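Local coordinates for cell shape-determining protein MreC (Streptococcus pneumoniae, PDB 2QF4) that helps form and maintain cell shape, probably as part of the elongasome that synthesizes peripheral peptidoglycan, this chain being its major extracytoplasmic domain, at residues A[13-18]-A[24-29]; A[48-53]-A[69-74]; A[5-10]-A[37-42]. One frame throughout, in Å; residues are numbered along the deposited sequence. Where two conformers were deposited one is given.

Contact 1: A[13-18]-A[24-29]; sequences VIMRSP and ELTLDA
Strands 13-16 and 24-27 run antiparallel, their axes 4.6 Å apart at closest and 151° between directions, in a beta hairpin interrupted by a classic bulge. The hairpin opens the first of two six-stranded barrels of an alpha-lytic-protease-like fold. At the bulge, I14 and M15 both face T26: I14 N donates to T26 O (2.8 Å), while M15 N reaches the same oxygen only weakly at 3.3 Å. T26 N returns a bond to M15 O, and S17 N bonds to E24 O (3.0 Å) at the end next to the connecting loop.

The bulge shifts the pairing by one residue yet leaves V13, R16, L25 and L27 on one face. There V13 CG2 meets L27 CD2 at 3.9 Å, and V13 CG1 turns to L25 CD2; I161 of strand 160-166 packs on all three residues. On the reverse face M15 CB lies beside T26 CB and OG1; the methyl end of M15 also nears T26 in one of two modelled conformers, a doubtful contact. Farther along, the CG2 and CD1 branches of I14 rest on CB of D28, whose OD1 accepts from D12 N.

A water donates to S17 O and accepts from E24 N, while S17 OG bonds to K22 O. R16 runs beside L25, pointing the same way, its CG anti to the backbone N (chi1 174°) and its chain bent at chi3. In one of two modelled conformers, R16 NH2 bonds to T155 OG1 and L25 CD2 sits over the centre of one guanidinium face, 3.5 Å from R16 CZ.

Contact 2: A[48-53]-A[69-74]; sequences IGSVSK and NADKIS
A small hydrated polar junction, where the outer surface of the first barrel meets the loop leading to the second, brings S50 against D71 and I73. The backbones stay apart here, the CA atoms of S50 and D71 being 7.7 Å from each other, and side chains and waters bridge the gap. S50 OG stands between its own backbone N and carbonyl carbon (chi1 52°), which directs the hydroxyl at the loop and leaves it 3.1 Å from D71 OD2. One water bonds to S50 OG and accepts from N69 ND2. A second also bonds to S50 OG, donates to V51 O (2.7 Å) and, weakly, to D71 OD2, linking the carboxylate, though only loosely, to the strand backbone. The loop side is shaped by an Asx turn: D71 N donates to N69 OD1 at 3.0 Å, in the carbonyl plane, so the N69 amide serves the turn with its oxygen and the water with its nitrogen. The apolar part of the contact is I73, whose CD1 methyl lies 3.7 Å from S50 CB and lines the hydroxyl's flank. F123 packs on both S50 and D71, and N62 of strand 59-63 touches D71. The contact thus joins strand 46-54, between strands 59-63 and 40-43 in the first barrel, to the linker that runs from strand 59-63 into strand 74-79 of the second.

Contact 3: A[5-10]-A[37-42]; sequences ATKTLA and ENMLAI
K7 lies across M39 at about a right angle, and the methyl end of the methionine makes the close part of this sparse contact. M39 CE reaches K7 CG at 3.9 Å and comes equally near to K7 O, so the methyl meets both the side chain and the backbone of the strand. An extended chain (chi2 178°) carries CE out to K7 from M39, a buried residue. M39 also packs on L163 of strand 160-166 and on V51 of strand 46-54.

The other side is looser and faces solvent. Beyond CG the K7 chain is fully stretched, passing the methyl again with its CE before running along the loop toward N38, where K7 CE stays 4.3 Å from N38 OD1. The amide of N38 is engaged by other groups: OD1 bonds to S36 OG and ND2 to N124 OD1. S36 also touches the exposed lysine.

Strands 6-16 and 40-43 do not pair directly. Strand 160-166 runs between them and is hydrogen-bonded to both, through K7 with G165 on one margin and L40 with V164 on the other. K7 and M39, the latter in the loop leading into strand 40-43, meet beside the strand that separates their two strands.

All three contacts involve strands of the first barrel, and none includes a bound ligand. Contacts 1 and 3 share strand 6-16, using its later and earlier parts, and their centres are 16 Å apart; they touch where A29 CB packs on L9 CD2 at 3.9 Å. Contacts 2 and 3 are joined more firmly: strands 46-54 and 40-43 are neighbours, with I48 N 2.8 Å from A41 O and G49 O 2.9 Å from A41 N, both probable hydrogen bonds. Contacts 1 and 2 do not touch. The centre of contact 2 lies about 6 Å from that of the chain; its 69-74 segment belongs to the linker between barrels, while L40 and I42 of contact 3 touch the second barrel at I128.

Contact 1: A[13-18]-A[24-29]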
ATOM      1  N   VAL A  13      -4.244 -11.410 -13.551  1.00  8.91           N
ATOM      2  CA  VAL A  13      -3.063 -10.719 -14.084  1.00  9.06           C
ATOM      3  C   VAL A  13      -2.846 -11.133 -15.537  1.00  8.95           C
ATOM      4  O   VAL A  13      -2.710 -12.318 -15.823  1.00 10.22           O
ATOM      5  CB  VAL A  13      -1.824 -11.074 -13.257  1.00  9.88           C
ATOM      6  CG1 VAL A  13      -0.592 -10.392 -13.806  1.00 10.95           C
ATOM      7  CG2 VAL A  13      -2.054 -10.685 -11.775  1.00 10.10           C
ATOM      8  N   ILE A  14      -2.852 -10.170 -16.433  1.00  8.99           N
ATOM      9  CA  ILE A  14      -2.605 -10.414 -17.837  1.00  9.74           C
ATOM     10  C   ILE A  14      -1.291  -9.803 -18.308  1.00  9.42           C
ATOM     11  O   ILE A  14      -0.779 -10.198 -19.361  1.00 11.13           O
ATOM     12  CB  ILE A  14      -3.789 -10.019 -18.746  1.00 10.41           C
ATOM     13  CG1 ILE A  14      -4.241  -8.588 -18.487  1.00 10.82           C
ATOM     14  CG2 ILE A  14      -4.953 -11.029 -18.587  1.00 11.39           C
ATOM     15  CD1 ILE A  14      -5.148  -8.014 -19.553  1.00 12.66           C
ATOM     16  N   MET A  15      -0.737  -8.822 -17.610  1.00  9.81           N
ATOM     17  CA  MET A  15       0.604  -8.320 -17.918  1.00 10.54           C
ATOM     18  C   MET A  15       1.316  -8.013 -16.613  1.00  9.51           C
ATOM     19  O   MET A  15       0.690  -7.624 -15.624  1.00 10.07           O
ATOM     20  CB  MET A  15       0.580  -7.063 -18.801  1.00 10.52           C
ATOM     21  CG  MET A  15       0.118  -7.293 -20.215  1.00 12.72           C
ATOM     22  SD  MET A  15      -1.652  -7.320 -20.508  0.50 12.77           S
ATOM     23  CE  MET A  15      -1.938  -5.564 -20.387  0.50 16.66           C
ATOM     24  N   ARG A  16       2.630  -8.136 -16.643  1.00  9.61           N
ATOM     25  CA  ARG A  16       3.541  -7.875 -15.516  1.00 11.01           C
ATOM     26  C   ARG A  16       4.794  -7.241 -16.077  1.00 10.76           C
ATOM     27  O   ARG A  16       5.387  -7.764 -16.999  1.00 12.16           O
ATOM     28  CB  ARG A  16       3.891  -9.186 -14.787  1.00 11.99           C
ATOM     29  CG  ARG A  16       4.909  -9.118 -13.691  1.00 13.82           C
ATOM     30  CD  ARG A  16       5.271 -10.487 -13.062  1.00 16.60           C
ATOM     31  NE  ARG A  16       4.287 -11.021 -12.122  1.00 19.72           N
ATOM     32  CZ  ARG A  16       3.982 -10.644 -10.898  0.50 17.86           C
ATOM     33  NH1 ARG A  16       2.999 -11.325 -10.333  0.50 19.15           N
ATOM     34  NH2 ARG A  16       4.686  -9.749 -10.221  0.50 16.46           N
ATOM     35  N   SER A  17       5.185  -6.091 -15.571  1.00 10.15           N
ATOM     36  CA  SER A  17       6.362  -5.440 -16.115  1.00 11.03           C
ATOM     37  C   SER A  17       7.637  -6.163 -15.711  1.00 10.79           C
ATOM     38  O   SER A  17       7.833  -6.513 -14.545  1.00 11.84           O
ATOM     39  CB  SER A  17       6.459  -4.027 -15.605  1.00 11.88           C
ATOM     40  OG  SER A  17       7.750  -3.516 -15.901  1.00 11.89           O
ATOM     41  N   PRO A  18       8.540  -6.406 -16.683  1.00 10.36           N
ATOM     42  CA  PRO A  18       9.801  -7.068 -16.402  1.00 11.37           C
ATOM     43  C   PRO A  18      10.924  -6.162 -15.981  1.00 11.78           C
ATOM     44  O   PRO A  18      12.031  -6.655 -15.813  1.00 14.09           O
ATOM     45  CB  PRO A  18      10.136  -7.696 -17.740  1.00 11.96           C
ATOM     46  CG  PRO A  18       9.629  -6.692 -18.741  1.00 11.16           C
ATOM     47  CD  PRO A  18       8.324  -6.194 -18.136  1.00 10.64           C
ATOM     48  N   GLU A  24       4.734  -3.016 -12.130  1.00  9.89           N
ATOM     49  CA  GLU A  24       3.301  -2.888 -12.288  1.00  9.60           C
ATOM     50  C   GLU A  24       2.715  -4.141 -12.859  1.00  9.42           C
ATOM     51  O   GLU A  24       3.400  -4.946 -13.469  1.00 10.32           O
ATOM     52  CB  GLU A  24       2.981  -1.701 -13.175  1.00 10.56           C
ATOM     53  CG  GLU A  24       3.463  -1.862 -14.577  1.00 12.44           C
ATOM     54  CD  GLU A  24       2.917  -0.809 -15.491  1.00 13.75           C
ATOM     55  OE1 GLU A  24       2.773   0.392 -15.102  1.00 15.52           O
ATOM     56  OE2 GLU A  24       2.702  -1.174 -16.664  1.00 19.54           O
ATOM     57  N   LEU A  25       1.413  -4.276 -12.672  1.00  8.90           N
ATOM     58  CA  LEU A  25       0.622  -5.377 -13.220  1.00  9.50           C
ATOM     59  C   LEU A  25      -0.588  -4.782 -13.911  1.00  8.80           C
ATOM     60  O   LEU A  25      -1.103  -3.733 -13.537  1.00 10.15           O
ATOM     61  CB  LEU A  25       0.063  -6.294 -12.072  1.00 11.31           C
ATOM     62  CG  LEU A  25       1.015  -6.887 -11.062  1.00 13.15           C
ATOM     63  CD1 LEU A  25       0.241  -7.599 -10.024  1.00 12.60           C
ATOM     64  CD2 LEU A  25       2.014  -7.834 -11.788  1.00 14.26           C
ATOM     65  N   THR A  26      -1.066  -5.471 -14.941  1.00  8.88           N
ATOM     66  CA  THR A  26      -2.350  -5.180 -15.576  1.00  9.17           C
ATOM     67  C   THR A  26      -3.297  -6.312 -15.296  1.00  8.48           C
ATOM     68  O   THR A  26      -2.956  -7.494 -15.493  1.00  9.04           O
ATOM     69  CB  THR A  26      -2.202  -4.998 -17.101  1.00  9.09           C
ATOM     70  OG1 THR A  26      -1.218  -4.012 -17.343  1.00 11.91           O
ATOM     71  CG2 THR A  26      -3.525  -4.584 -17.724  1.00 10.81           C
ATOM     72  N   LEU A  27      -4.503  -5.949 -14.862  1.00  9.13           N
ATOM     73  CA  LEU A  27      -5.587  -6.864 -14.594  1.00  9.23           C
ATOM     74  C   LEU A  27      -6.645  -6.770 -15.693  1.00  9.86           C
ATOM     75  O   LEU A  27      -6.858  -5.713 -16.287  1.00 10.43           O
ATOM     76  CB  LEU A  27      -6.233  -6.552 -13.232  1.00  9.05           C
ATOM     77  CG  LEU A  27      -5.292  -6.408 -12.068  1.00  9.23           C
ATOM     78  CD1 LEU A  27      -6.104  -6.076 -10.784  1.00 10.69           C
ATOM     79  CD2 LEU A  27      -4.471  -7.647 -11.894  1.00 11.99           C
ATOM     80  N   ASP A  28      -7.329  -7.883 -15.926  1.00  9.68           N
ATOM     81  CA  ASP A  28      -8.348  -8.007 -16.971  1.00 10.91           C
ATOM     82  C   ASP A  28      -9.753  -7.603 -16.555  1.00 11.25           C
ATOM     83  O   ASP A  28     -10.701  -8.095 -17.139  1.00 12.90           O
ATOM     84  CB  ASP A  28      -8.339  -9.413 -17.558  1.00 11.00           C
ATOM     85  CG  ASP A  28      -8.806 -10.488 -16.598  1.00 10.30           C
ATOM     86  OD1 ASP A  28      -9.085 -10.211 -15.419  1.00 10.80           O
ATOM     87  OD2 ASP A  28      -8.867 -11.651 -17.080  1.00 12.41           O
ATOM     88  N   ALA A  29      -9.903  -6.637 -15.657  1.00 11.82           N
ATOM     89  CA  ALA A  29     -11.198  -6.013 -15.319  1.00 12.32           C
ATOM     90  C   ALA A  29     -10.868  -4.538 -15.215  1.00 13.27           C
ATOM     91  O   ALA A  29      -9.853  -4.178 -14.618  1.00 12.76           O
ATOM     92  CB  ALA A  29     -11.779  -6.598 -14.091  1.00 14.17           C
TER
HETATM   93  O   HOH W   1       6.417  -5.570 -12.349  1.00 13.83           O

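Contact 2: A[48-53]-A[69-74]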
ATOM      1  N   ILE A  48      -0.311  -5.204  -1.952  1.00  7.78           N
ATOM      2  CA  ILE A  48       0.734  -5.332  -2.985  1.00  8.15           C
ATOM      3  C   ILE A  48       0.846  -4.142  -3.911  1.00  7.98           C
ATOM      4  O   ILE A  48       1.824  -4.038  -4.615  1.00  8.02           O
ATOM      5  CB  ILE A  48       0.633  -6.675  -3.749  1.00  8.69           C
ATOM      6  CG1 ILE A  48      -0.676  -6.831  -4.532  1.00  9.56           C
ATOM      7  CG2 ILE A  48       0.830  -7.847  -2.769  1.00 10.82           C
ATOM      8  CD1 ILE A  48      -0.697  -6.087  -5.852  1.00 10.31           C
ATOM      9  N   GLY A  49      -0.083  -3.204  -3.867  1.00  7.68           N
ATOM     10  CA  GLY A  49      -0.024  -2.062  -4.739  1.00  7.60           C
ATOM     11  C   GLY A  49      -1.262  -1.199  -4.655  1.00  7.45           C
ATOM     12  O   GLY A  49      -2.126  -1.420  -3.828  1.00  7.69           O
ATOM     13  N   SER A  50      -1.309  -0.229  -5.560  1.00  7.46           N
ATOM     14  CA  SER A  50      -2.396   0.760  -5.652  1.00  7.98           C
ATOM     15  C   SER A  50      -2.817   0.868  -7.100  1.00  8.31           C
ATOM     16  O   SER A  50      -1.991   0.705  -7.994  1.00  8.68           O
ATOM     17  CB  SER A  50      -1.949   2.116  -5.102  1.00  8.76           C
ATOM     18  OG  SER A  50      -0.736   2.519  -5.710  1.00  9.52           O
ATOM     19  N   VAL A  51      -4.100   1.126  -7.339  1.00  8.67           N
ATOM     20  CA  VAL A  51      -4.554   1.324  -8.710  1.00  9.27           C
ATOM     21  C   VAL A  51      -3.948   2.606  -9.240  1.00 10.21           C
ATOM     22  O   VAL A  51      -4.063   3.660  -8.600  1.00 11.98           O
ATOM     23  CB  VAL A  51      -6.107   1.355  -8.800  1.00  9.62           C
ATOM     24  CG1 VAL A  51      -6.587   1.862 -10.148  1.00 11.77           C
ATOM     25  CG2 VAL A  51      -6.695  -0.021  -8.476  1.00 10.96           C
ATOM     26  N   SER A  52      -3.319   2.528 -10.413  1.00 10.77           N
ATOM     27  CA  SER A  52      -2.801   3.732 -11.036  1.00 12.61           C
ATOM     28  C   SER A  52      -3.580   4.174 -12.254  1.00 13.01           C
ATOM     29  O   SER A  52      -3.532   5.340 -12.583  1.00 14.97           O
ATOM     30  CB  SER A  52      -1.353   3.549 -11.362  1.00 14.57           C
ATOM     31  OG  SER A  52      -1.158   2.447 -12.178  1.00 15.78           O
ATOM     32  N   LYS A  53      -4.292   3.282 -12.937  1.00 13.84           N
ATOM     33  CA  LYS A  53      -5.165   3.682 -14.034  1.00 15.51           C
ATOM     34  C   LYS A  53      -6.289   2.678 -14.169  1.00 14.49           C
ATOM     35  O   LYS A  53      -6.060   1.471 -14.109  1.00 14.83           O
ATOM     36  CB  LYS A  53      -4.375   3.720 -15.311  1.00 16.77           C
ATOM     37  CG  LYS A  53      -5.182   4.146 -16.520  1.00 19.32           C
ATOM     38  CD  LYS A  53      -4.261   4.462 -17.657  1.00 22.68           C
ATOM     39  CE  LYS A  53      -4.811   5.566 -18.527  1.00 28.26           C
ATOM     40  NZ  LYS A  53      -4.334   5.459 -19.938  1.00 32.50           N
ATOM     41  N   ASN A  69       7.625   6.296  -5.019  1.00  8.50           N
ATOM     42  CA  ASN A  69       6.181   6.092  -5.010  1.00  9.08           C
ATOM     43  C   ASN A  69       5.501   7.434  -4.773  1.00  9.14           C
ATOM     44  O   ASN A  69       5.611   7.982  -3.682  1.00 10.38           O
ATOM     45  CB  ASN A  69       5.784   5.079  -3.946  1.00  8.94           C
ATOM     46  CG  ASN A  69       4.401   4.516  -4.196  1.00  8.75           C
ATOM     47  OD1 ASN A  69       3.426   5.262  -4.258  1.00  9.98           O
ATOM     48  ND2 ASN A  69       4.312   3.203  -4.366  1.00  9.98           N
ATOM     49  N   ALA A  70       4.759   7.916  -5.757  1.00 10.57           N
ATOM     50  CA  ALA A  70       4.082   9.206  -5.681  1.00 10.83           C
ATOM     51  C   ALA A  70       2.637   9.097  -5.202  1.00 10.77           C
ATOM     52  O   ALA A  70       1.948  10.133  -5.175  1.00 13.16           O
ATOM     53  CB  ALA A  70       4.132   9.877  -7.044  1.00 12.83           C
ATOM     54  N   ASP A  71       2.163   7.899  -4.838  1.00 10.07           N
ATOM     55  CA  ASP A  71       0.726   7.708  -4.644  1.00 10.54           C
ATOM     56  C   ASP A  71       0.220   8.087  -3.261  1.00 10.17           C
ATOM     57  O   ASP A  71      -0.993   8.075  -3.043  1.00 10.44           O
ATOM     58  CB  ASP A  71       0.368   6.290  -5.003  1.00 11.82           C
ATOM     59  CG  ASP A  71       0.679   5.985  -6.457  1.00 15.79           C
ATOM     60  OD1 ASP A  71       0.633   6.914  -7.285  1.00 21.45           O
ATOM     61  OD2 ASP A  71       1.034   4.831  -6.757  1.00 23.90           O
ATOM     62  N   LYS A  72       1.100   8.447  -2.335  1.00  9.71           N
ATOM     63  CA  LYS A  72       0.674   8.978  -1.020  1.00 10.94           C
ATOM     64  C   LYS A  72      -0.297   8.011  -0.356  1.00  9.71           C
ATOM     65  O   LYS A  72      -1.306   8.419   0.223  1.00 11.04           O
ATOM     66  CB  LYS A  72       0.064  10.383  -1.160  1.00 11.77           C
ATOM     67  CG  LYS A  72       1.051  11.401  -1.749  1.00 14.88           C
ATOM     68  CD  LYS A  72       0.499  12.823  -1.715  1.00 16.61           C
ATOM     69  CE  LYS A  72       1.421  13.859  -2.416  1.00 21.17           C
ATOM     70  NZ  LYS A  72       1.156  13.853  -3.908  1.00 28.17           N
ATOM     71  N   ILE A  73       0.064   6.730  -0.365  1.00  8.18           N
ATOM     72  CA  ILE A  73      -0.738   5.714   0.264  1.00  8.15           C
ATOM     73  C   ILE A  73      -0.601   5.836   1.777  1.00  7.36           C
ATOM     74  O   ILE A  73       0.495   5.726   2.325  1.00  7.02           O
ATOM     75  CB  ILE A  73      -0.340   4.290  -0.168  1.00  7.85           C
ATOM     76  CG1 ILE A  73      -0.516   4.102  -1.680  1.00  8.52           C
ATOM     77  CG2 ILE A  73      -1.177   3.243   0.596  1.00  8.43           C
ATOM     78  CD1 ILE A  73       0.298   2.890  -2.212  1.00 10.06           C
ATOM     79  N   SER A  74      -1.720   6.075   2.454  1.00  6.82           N
ATOM     80  CA  SER A  74      -1.757   6.192   3.905  1.00  7.27           C
ATOM     81  C   SER A  74      -1.526   4.858   4.591  1.00  7.16           C
ATOM     82  O   SER A  74      -2.148   3.866   4.226  1.00  7.98           O
ATOM     83  CB  SER A  74      -3.155   6.736   4.279  1.00  7.40           C
ATOM     84  OG  SER A  74      -3.431   6.604   5.667  1.00  8.52           O
TER
HETATM   85  O   HOH W   2       1.929   1.674  -5.169  1.00 13.07           O
HETATM   86  O   HOH W   3      -1.540   4.261  -7.754  1.00 19.01           O

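Contact 3: A[5-10]-A[37-42]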
ATOM      1  N   ALA A   5     -16.752  -0.437   5.481  1.00 12.18           N
ATOM      2  CA  ALA A   5     -17.477  -1.074   4.377  1.00 11.45           C
ATOM      3  C   ALA A   5     -16.650  -0.954   3.118  1.00 10.16           C
ATOM      4  O   ALA A   5     -16.145   0.132   2.821  1.00 11.20           O
ATOM      5  CB  ALA A   5     -18.840  -0.431   4.180  1.00 12.95           C
ATOM      6  N   THR A   6     -16.460  -2.058   2.410  1.00  9.10           N
ATOM      7  CA  THR A   6     -15.630  -2.097   1.216  1.00  9.19           C
ATOM      8  C   THR A   6     -16.360  -2.732   0.055  1.00  8.90           C
ATOM      9  O   THR A   6     -17.370  -3.411   0.200  1.00  9.77           O
ATOM     10  CB  THR A   6     -14.252  -2.789   1.395  1.00  9.84           C
ATOM     11  OG1 THR A   6     -14.413  -4.216   1.372  1.00 10.81           O
ATOM     12  CG2 THR A   6     -13.550  -2.338   2.689  1.00 11.52           C
ATOM     13  N   LYS A   7     -15.846  -2.442  -1.127  1.00  9.43           N
ATOM     14  CA  LYS A   7     -16.212  -3.099  -2.370  1.00 10.33           C
ATOM     15  C   LYS A   7     -14.952  -3.681  -2.973  1.00  9.45           C
ATOM     16  O   LYS A   7     -13.896  -3.063  -2.911  1.00 10.55           O
ATOM     17  CB  LYS A   7     -16.877  -2.116  -3.342  1.00 12.65           C
ATOM     18  CG  LYS A   7     -16.113  -0.826  -3.576  1.00 15.94           C
ATOM     19  CD  LYS A   7     -16.815   0.179  -4.429  1.00 16.63           C
ATOM     20  CE  LYS A   7     -15.925   1.386  -4.586  1.00 18.81           C
ATOM     21  NZ  LYS A   7     -16.516   2.426  -5.476  1.00 21.76           N
ATOM     22  N   THR A   8     -15.074  -4.862  -3.561  1.00  9.56           N
ATOM     23  CA  THR A   8     -13.911  -5.576  -4.038  1.00  9.90           C
ATOM     24  C   THR A   8     -14.152  -6.133  -5.422  1.00  9.26           C
ATOM     25  O   THR A   8     -15.285  -6.341  -5.843  1.00 10.36           O
ATOM     26  CB  THR A   8     -13.535  -6.747  -3.116  1.00  9.98           C
ATOM     27  OG1 THR A   8     -14.403  -7.873  -3.368  1.00 11.09           O
ATOM     28  CG2 THR A   8     -13.572  -6.394  -1.634  1.00 10.47           C
ATOM     29  N   LEU A   9     -13.055  -6.413  -6.109  1.00  9.53           N
ATOM     30  CA  LEU A   9     -13.100  -6.999  -7.441  1.00 10.30           C
ATOM     31  C   LEU A   9     -11.837  -7.808  -7.656  1.00 10.48           C
ATOM     32  O   LEU A   9     -10.729  -7.260  -7.585  1.00 10.95           O
ATOM     33  CB  LEU A   9     -13.159  -5.855  -8.484  1.00 12.04           C
ATOM     34  CG  LEU A   9     -13.192  -6.265  -9.951  1.00 13.42           C
ATOM     35  CD1 LEU A   9     -14.345  -7.197 -10.294  1.00 15.27           C
ATOM     36  CD2 LEU A   9     -13.158  -5.041 -10.842  1.00 14.30           C
ATOM     37  N   ALA A  10     -11.969  -9.095  -7.929  1.00 10.22           N
ATOM     38  CA  ALA A  10     -10.830  -9.976  -8.195  1.00 10.67           C
ATOM     39  C   ALA A  10     -10.714 -10.150  -9.688  1.00 10.74           C
ATOM     40  O   ALA A  10     -11.715 -10.358 -10.373  1.00 13.66           O
ATOM     41  CB  ALA A  10     -10.985 -11.306  -7.456  1.00 13.06           C
ATOM     42  N   GLU A  37     -10.679   4.347  -8.872  1.00 17.71           N
ATOM     43  CA  GLU A  37      -9.395   4.963  -8.690  1.00 18.40           C
ATOM     44  C   GLU A  37      -8.991   5.020  -7.183  1.00 15.70           C
ATOM     45  O   GLU A  37      -7.827   5.277  -6.898  1.00 19.39           O
ATOM     46  CB  GLU A  37      -9.363   6.413  -9.263  1.00 19.82           C
ATOM     47  CG  GLU A  37     -10.514   6.970 -10.112  0.50 22.65           C
ATOM     48  CD  GLU A  37     -10.915   6.164 -11.327  0.50 23.26           C
ATOM     49  OE1 GLU A  37     -10.214   6.201 -12.355  0.50 26.37           O
ATOM     50  OE2 GLU A  37     -11.995   5.559 -11.272  0.50 24.85           O
ATOM     51  N   ASN A  38      -9.905   4.783  -6.241  1.00 17.60           N
ATOM     52  CA  ASN A  38      -9.562   4.794  -4.816  1.00 16.73           C
ATOM     53  C   ASN A  38      -9.065   3.466  -4.369  1.00 13.24           C
ATOM     54  O   ASN A  38      -8.821   3.306  -3.182  1.00 14.31           O
ATOM     55  CB  ASN A  38     -10.735   5.282  -3.853  1.00 16.60           C
ATOM     56  CG  ASN A  38     -11.894   4.230  -3.636  1.00 17.27           C
ATOM     57  OD1 ASN A  38     -12.096   3.330  -4.448  1.00 17.97           O
ATOM     58  ND2 ASN A  38     -12.647   4.365  -2.516  1.00 18.76           N
ATOM     59  N   MET A  39      -8.931   2.477  -5.290  1.00 11.68           N
ATOM     60  CA  MET A  39      -8.705   1.134  -4.857  1.00  9.88           C
ATOM     61  C   MET A  39      -7.251   0.793  -4.646  1.00  8.33           C
ATOM     62  O   MET A  39      -6.353   1.222  -5.373  1.00  8.63           O
ATOM     63  CB  MET A  39      -9.355   0.124  -5.815  1.00  9.93           C
ATOM     64  CG  MET A  39     -10.876   0.144  -5.766  1.00 12.16           C
ATOM     65  SD  MET A  39     -11.573  -1.003  -6.945  1.00 13.16           S
ATOM     66  CE  MET A  39     -13.254  -1.150  -6.241  1.00 16.08           C
ATOM     67  N   LEU A  40      -7.067  -0.020  -3.627  1.00  8.05           N
ATOM     68  CA  LEU A  40      -5.808  -0.694  -3.331  1.00  7.81           C
ATOM     69  C   LEU A  40      -5.887  -2.109  -3.854  1.00  7.96           C
ATOM     70  O   LEU A  40      -6.949  -2.575  -4.236  1.00  9.86           O
ATOM     71  CB  LEU A  40      -5.487  -0.619  -1.839  1.00  8.65           C
ATOM     72  CG  LEU A  40      -5.140   0.797  -1.331  1.00  8.24           C
ATOM     73  CD1 LEU A  40      -4.929   0.779   0.173  1.00 12.60           C
ATOM     74  CD2 LEU A  40      -3.856   1.302  -2.019  1.00  9.83           C
ATOM     75  N   ALA A  41      -4.742  -2.774  -3.925  1.00  7.76           N
ATOM     76  CA  ALA A  41      -4.620  -4.094  -4.510  1.00  8.16           C
ATOM     77  C   ALA A  41      -3.937  -5.035  -3.528  1.00  7.95           C
ATOM     78  O   ALA A  41      -2.904  -4.693  -2.933  1.00  8.19           O
ATOM     79  CB  ALA A  41      -3.799  -3.999  -5.808  1.00  8.77           C
ATOM     80  N   ILE A  42      -4.540  -6.210  -3.346  1.00  8.77           N
ATOM     81  CA  ILE A  42      -4.099  -7.221  -2.393  1.00  9.72           C
ATOM     82  C   ILE A  42      -3.843  -8.579  -3.049  1.00  9.81           C
ATOM     83  O   ILE A  42      -4.471  -8.975  -4.043  1.00 10.00           O
ATOM     84  CB  ILE A  42      -5.111  -7.326  -1.206  1.00 11.16           C
ATOM     85  CG1 ILE A  42      -6.354  -8.092  -1.486  0.50 10.15           C
ATOM     86  CG2 ILE A  42      -5.486  -5.940  -0.705  0.50 10.50           C
ATOM     87  CD1 ILE A  42      -7.096  -8.486  -0.199  0.50 11.76           C
TER